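6-phospho-beta-glucosidase (Thermotoga maritima, PDB 1UP7) hydrolyses cellobiose 6'-phosphate to glucose 6-phosphate and glucose, as an NAD- and manganese-dependent family 4 glycosidase. Local coordinates at residues Thr15-Leu18 with Val19-Leu22; Lys377-Lys380 with Lys381-Leu384. All coordinates share one frame; numbering follows the deposited sequence.

Contact 1: residues Thr15-Leu18 with Val19-Leu22; sequences TPEL and VKGL
Helix 15-25 is the helix of the first beta-alpha-beta unit of the NAD-binding Rossmann domain, and Thr15-Leu18 meets Val19-Leu22 in its opening two turns. Four i to i+4 backbone bonds run in succession. Val19 N gives to Thr15 O at 2.9 Å, Lys20 N to Pro16 O, Gly21 N to Glu17 O and Leu22 N to Leu18 O.

One flank is charged. Glu17 and Lys20 lie side by side, pointing the same way, and Lys20 NZ meets Glu17 OE2 at 3.2 Å, nearly along the C-O axis, in a salt bridge. Glu17 bends at chi2 (70°) and Lys20 at chi2 and again at chi4; these bends bring OE2 and NZ together across one turn, while both chains also touch Ile284.

The flank toward the parallel sheet is apolar. Leu18 swings CG anti to its own N (chi1 177°), and CG stands 4.1 Å from Leu22 CD1 where the two side chains cross at a slant. Leu18 then packs on Val7 and Leu22 on Ile5 of strand 4-8, with the Leu18 side chain about 6 Å from the bound NAD. Val19 CG2 sits 3.4 Å from Thr15 O, and both residues also touch Phe36 and helix 41-55. Thr15 OG1 turns back to hydrogen-bond Gly10 O.

Contact 2: residues Lys377-Lys380 with Lys381-Leu384; sequences KRSK and KLAL
Ser379 and Leu382 meet at the start of helix 380-389, where the serine hydroxyl is laid against both the first turn's backbone and the leucine side chain. Ser379 is the N-cap: OG, anti to its own N (chi1 172°), accepts from Leu382 N at 3.1 Å, with 165° at the hydrogen. The same oxygen lies 3.4 Å from Leu382 CG, while Ser379 CB is 3.9 Å from Leu382 CD1, which puts the leucine branch alongside the cap. Lys377 crosses Leu382 obliquely; the bends along its chain bring CE to 4.0 Å from Leu382 CD1.

Behind the cap, Ala383 N binds Ser379 O and Leu384 N binds Lys380 O. Ala383 CB rests 3.5 Å from Ser379 O and packs onward against Ala374 and Leu403. Before the cap, Arg378 has positive phi and ends helix 355-376 in a Schellman motif. Ser235 of the second subunit touches Leu382 and Leu384. The hydroxyl takes one first-turn N-H, that of Leu382, as an N-cap serine does, and the CB and OG of Ser379 lie against the branch of the same leucine, which thus meets the cap through both its backbone and its side chain.

Overall arrangement
From the N terminus, strand 4-8 leads into helix 15-25, where contact 1 closes two helical turns before the chain passes to strand 33-37 of the parallel sheet. The chain then runs through the rest of that sheet and on into its C-terminal part, reaching contact 2 at the turn between helices 355-376 and 380-389. The two contacts are in series, neither nested nor crossed, and each closes only a short local segment. The centres of contacts 1 and 2 are about 39 Å apart, on opposite sides of the chain's centre. Contact 1 belongs to the cofactor-binding side; contact 2, far from the NAD and glucose 6-phosphate, joins C-terminal helices next to a second subunit.

Contact 1: residues Thr15-Leu18 with Val19-Leu22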
loop_
_atom_site.group_PDB
_atom_site.type_symbol
_atom_site.label_atom_id
_atom_site.label_comp_id
_atom_site.label_asym_id
_atom_site.label_seq_id
_atom_site.Cartn_x
_atom_site.Cartn_y
_atom_site.Cartn_z
ATOM N N THR A 15 3.293 37.955 19.515
ATOM C CA THR A 15 3.386 37.408 20.878
ATOM C C THR A 15 2.205 37.829 21.803
ATOM O O THR A 15 1.640 36.980 22.474
ATOM C CB THR A 15 4.766 37.743 21.483
ATOM O OG1 THR A 15 5.751 36.879 20.903
ATOM C CG2 THR A 15 4.818 37.439 22.973
ATOM N N PRO A 16 1.815 39.111 21.807
ATOM C CA PRO A 16 0.700 39.560 22.645
ATOM C C PRO A 16 -0.573 38.777 22.354
ATOM O O PRO A 16 -1.283 38.414 23.286
ATOM C CB PRO A 16 0.516 41.034 22.238
ATOM C CG PRO A 16 1.857 41.451 21.737
ATOM C CD PRO A 16 2.347 40.236 21.000
ATOM N N GLU A 17 -0.845 38.497 21.082
ATOM C CA GLU A 17 -2.005 37.678 20.714
ATOM C C GLU A 17 -1.862 36.238 21.184
ATOM O O GLU A 17 -2.818 35.659 21.701
ATOM C CB GLU A 17 -2.289 37.758 19.193
ATOM C CG GLU A 17 -3.755 37.652 18.784
ATOM C CD GLU A 17 -4.621 38.869 19.149
ATOM O OE1 GLU A 17 -4.281 40.042 18.804
ATOM O OE2 GLU A 17 -5.692 38.648 19.767
ATOM N N LEU A 18 -0.682 35.648 21.031
ATOM C CA LEU A 18 -0.461 34.322 21.603
ATOM C C LEU A 18 -0.764 34.282 23.097
ATOM O O LEU A 18 -1.452 33.383 23.582
ATOM C CB LEU A 18 0.953 33.847 21.362
ATOM C CG LEU A 18 1.302 32.501 21.985
ATOM C CD1 LEU A 18 0.669 31.359 21.203
ATOM C CD2 LEU A 18 2.832 32.414 21.995
ATOM N N VAL A 19 -0.265 35.282 23.805
ATOM C CA VAL A 19 -0.446 35.390 25.239
ATOM C C VAL A 19 -1.938 35.526 25.626
ATOM O O VAL A 19 -2.414 34.891 26.587
ATOM C CB VAL A 19 0.428 36.546 25.765
ATOM C CG1 VAL A 19 0.022 36.953 27.130
ATOM C CG2 VAL A 19 1.887 36.100 25.738
ATOM N N LYS A 20 -2.660 36.343 24.867
ATOM C CA LYS A 20 -4.102 36.486 25.012
ATOM C C LYS A 20 -4.787 35.121 24.890
ATOM O O LYS A 20 -5.601 34.760 25.721
ATOM C CB LYS A 20 -4.640 37.467 23.954
ATOM C CG LYS A 20 -6.154 37.412 23.675
ATOM C CD LYS A 20 -6.782 38.776 23.841
ATOM C CE LYS A 20 -8.215 38.852 23.250
ATOM N NZ LYS A 20 -8.185 38.933 21.731
ATOM N N GLY A 21 -4.437 34.378 23.849
ATOM C CA GLY A 21 -4.870 33.001 23.696
ATOM C C GLY A 21 -4.559 32.108 24.890
ATOM O O GLY A 21 -5.428 31.396 25.373
ATOM N N LEU A 22 -3.324 32.150 25.377
ATOM C CA LEU A 22 -2.926 31.348 26.526
ATOM C C LEU A 22 -3.678 31.760 27.795
ATOM O O LEU A 22 -4.044 30.908 28.600
ATOM C CB LEU A 22 -1.408 31.369 26.730
ATOM C CG LEU A 22 -0.582 30.756 25.594
ATOM C CD1 LEU A 22 0.945 30.982 25.791
ATOM C CD2 LEU A 22 -0.902 29.279 25.451
#

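Contact 2: residues Lys377-Lys380 with Lys381-Leu384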
loop_
_atom_site.group_PDB
_atom_site.type_symbol
_atom_site.label_atom_id
_atom_site.label_comp_id
_atom_site.label_asym_id
_atom_site.label_seq_id
_atom_site.Cartn_x
_atom_site.Cartn_y
_atom_site.Cartn_z
ATOM N N LYS A 377 22.493 16.326 2.559
ATOM C CA LYS A 377 23.768 15.995 1.961
ATOM C C LYS A 377 24.609 17.251 1.711
ATOM O O LYS A 377 25.703 17.140 1.160
ATOM C CB LYS A 377 23.554 15.211 0.672
ATOM C CG LYS A 377 23.656 13.727 0.859
ATOM C CD LYS A 377 22.323 13.074 0.556
ATOM C CE LYS A 377 22.462 12.063 -0.582
ATOM N NZ LYS A 377 22.944 10.770 -0.042
ATOM N N ARG A 378 24.081 18.430 2.089
ATOM C CA ARG A 378 24.753 19.709 1.836
ATOM C C ARG A 378 25.191 19.832 0.398
ATOM O O ARG A 378 26.340 20.198 0.110
ATOM C CB ARG A 378 25.972 19.888 2.749
ATOM C CG ARG A 378 25.634 19.959 4.192
ATOM C CD ARG A 378 24.617 21.017 4.526
ATOM N NE ARG A 378 24.662 21.256 5.965
ATOM C CZ ARG A 378 24.074 20.502 6.880
ATOM N NH1 ARG A 378 23.335 19.434 6.538
ATOM N NH2 ARG A 378 24.230 20.827 8.158
ATOM N N SER A 379 24.269 19.563 -0.509
ATOM C CA SER A 379 24.618 19.358 -1.909
ATOM C C SER A 379 24.000 20.383 -2.836
ATOM O O SER A 379 22.762 20.480 -2.934
ATOM C CB SER A 379 24.179 17.952 -2.327
ATOM O OG SER A 379 24.333 17.779 -3.704
ATOM N N LYS A 380 24.869 21.109 -3.531
ATOM C CA LYS A 380 24.480 22.112 -4.509
ATOM C C LYS A 380 23.772 21.432 -5.682
ATOM O O LYS A 380 22.743 21.876 -6.128
ATOM C CB LYS A 380 25.725 22.832 -4.989
ATOM C CG LYS A 380 25.528 24.298 -5.107
ATOM C CD LYS A 380 26.528 24.985 -6.045
ATOM C CE LYS A 380 27.810 25.386 -5.298
ATOM N NZ LYS A 380 28.882 25.947 -6.286
ATOM N N LYS A 381 24.338 20.338 -6.171
ATOM C CA LYS A 381 23.739 19.547 -7.252
ATOM C C LYS A 381 22.318 19.116 -6.923
ATOM O O LYS A 381 21.410 19.255 -7.748
ATOM C CB LYS A 381 24.553 18.268 -7.519
ATOM C CG LYS A 381 25.646 18.459 -8.510
ATOM C CD LYS A 381 26.728 17.325 -8.461
ATOM C CE LYS A 381 27.724 17.564 -9.624
ATOM N NZ LYS A 381 29.113 17.063 -9.313
ATOM N N LEU A 382 22.116 18.577 -5.729
ATOM C CA LEU A 382 20.790 18.101 -5.370
ATOM C C LEU A 382 19.809 19.237 -5.123
ATOM O O LEU A 382 18.617 19.066 -5.333
ATOM C CB LEU A 382 20.846 17.105 -4.207
ATOM C CG LEU A 382 21.673 15.824 -4.510
ATOM C CD1 LEU A 382 21.819 14.971 -3.263
ATOM C CD2 LEU A 382 21.113 14.987 -5.695
ATOM N N ALA A 383 20.326 20.404 -4.729
ATOM C CA ALA A 383 19.496 21.595 -4.550
ATOM C C ALA A 383 18.972 22.091 -5.901
ATOM O O ALA A 383 17.806 22.486 -6.011
ATOM C CB ALA A 383 20.257 22.698 -3.813
ATOM N N LEU A 384 19.823 22.035 -6.925
ATOM C CA LEU A 384 19.403 22.337 -8.303
ATOM C C LEU A 384 18.240 21.425 -8.728
ATOM O O LEU A 384 17.257 21.882 -9.272
ATOM C CB LEU A 384 20.571 22.088 -9.247
ATOM C CG LEU A 384 21.095 23.115 -10.231
ATOM C CD1 LEU A 384 20.942 24.596 -9.777
ATOM C CD2 LEU A 384 22.568 22.748 -10.553
#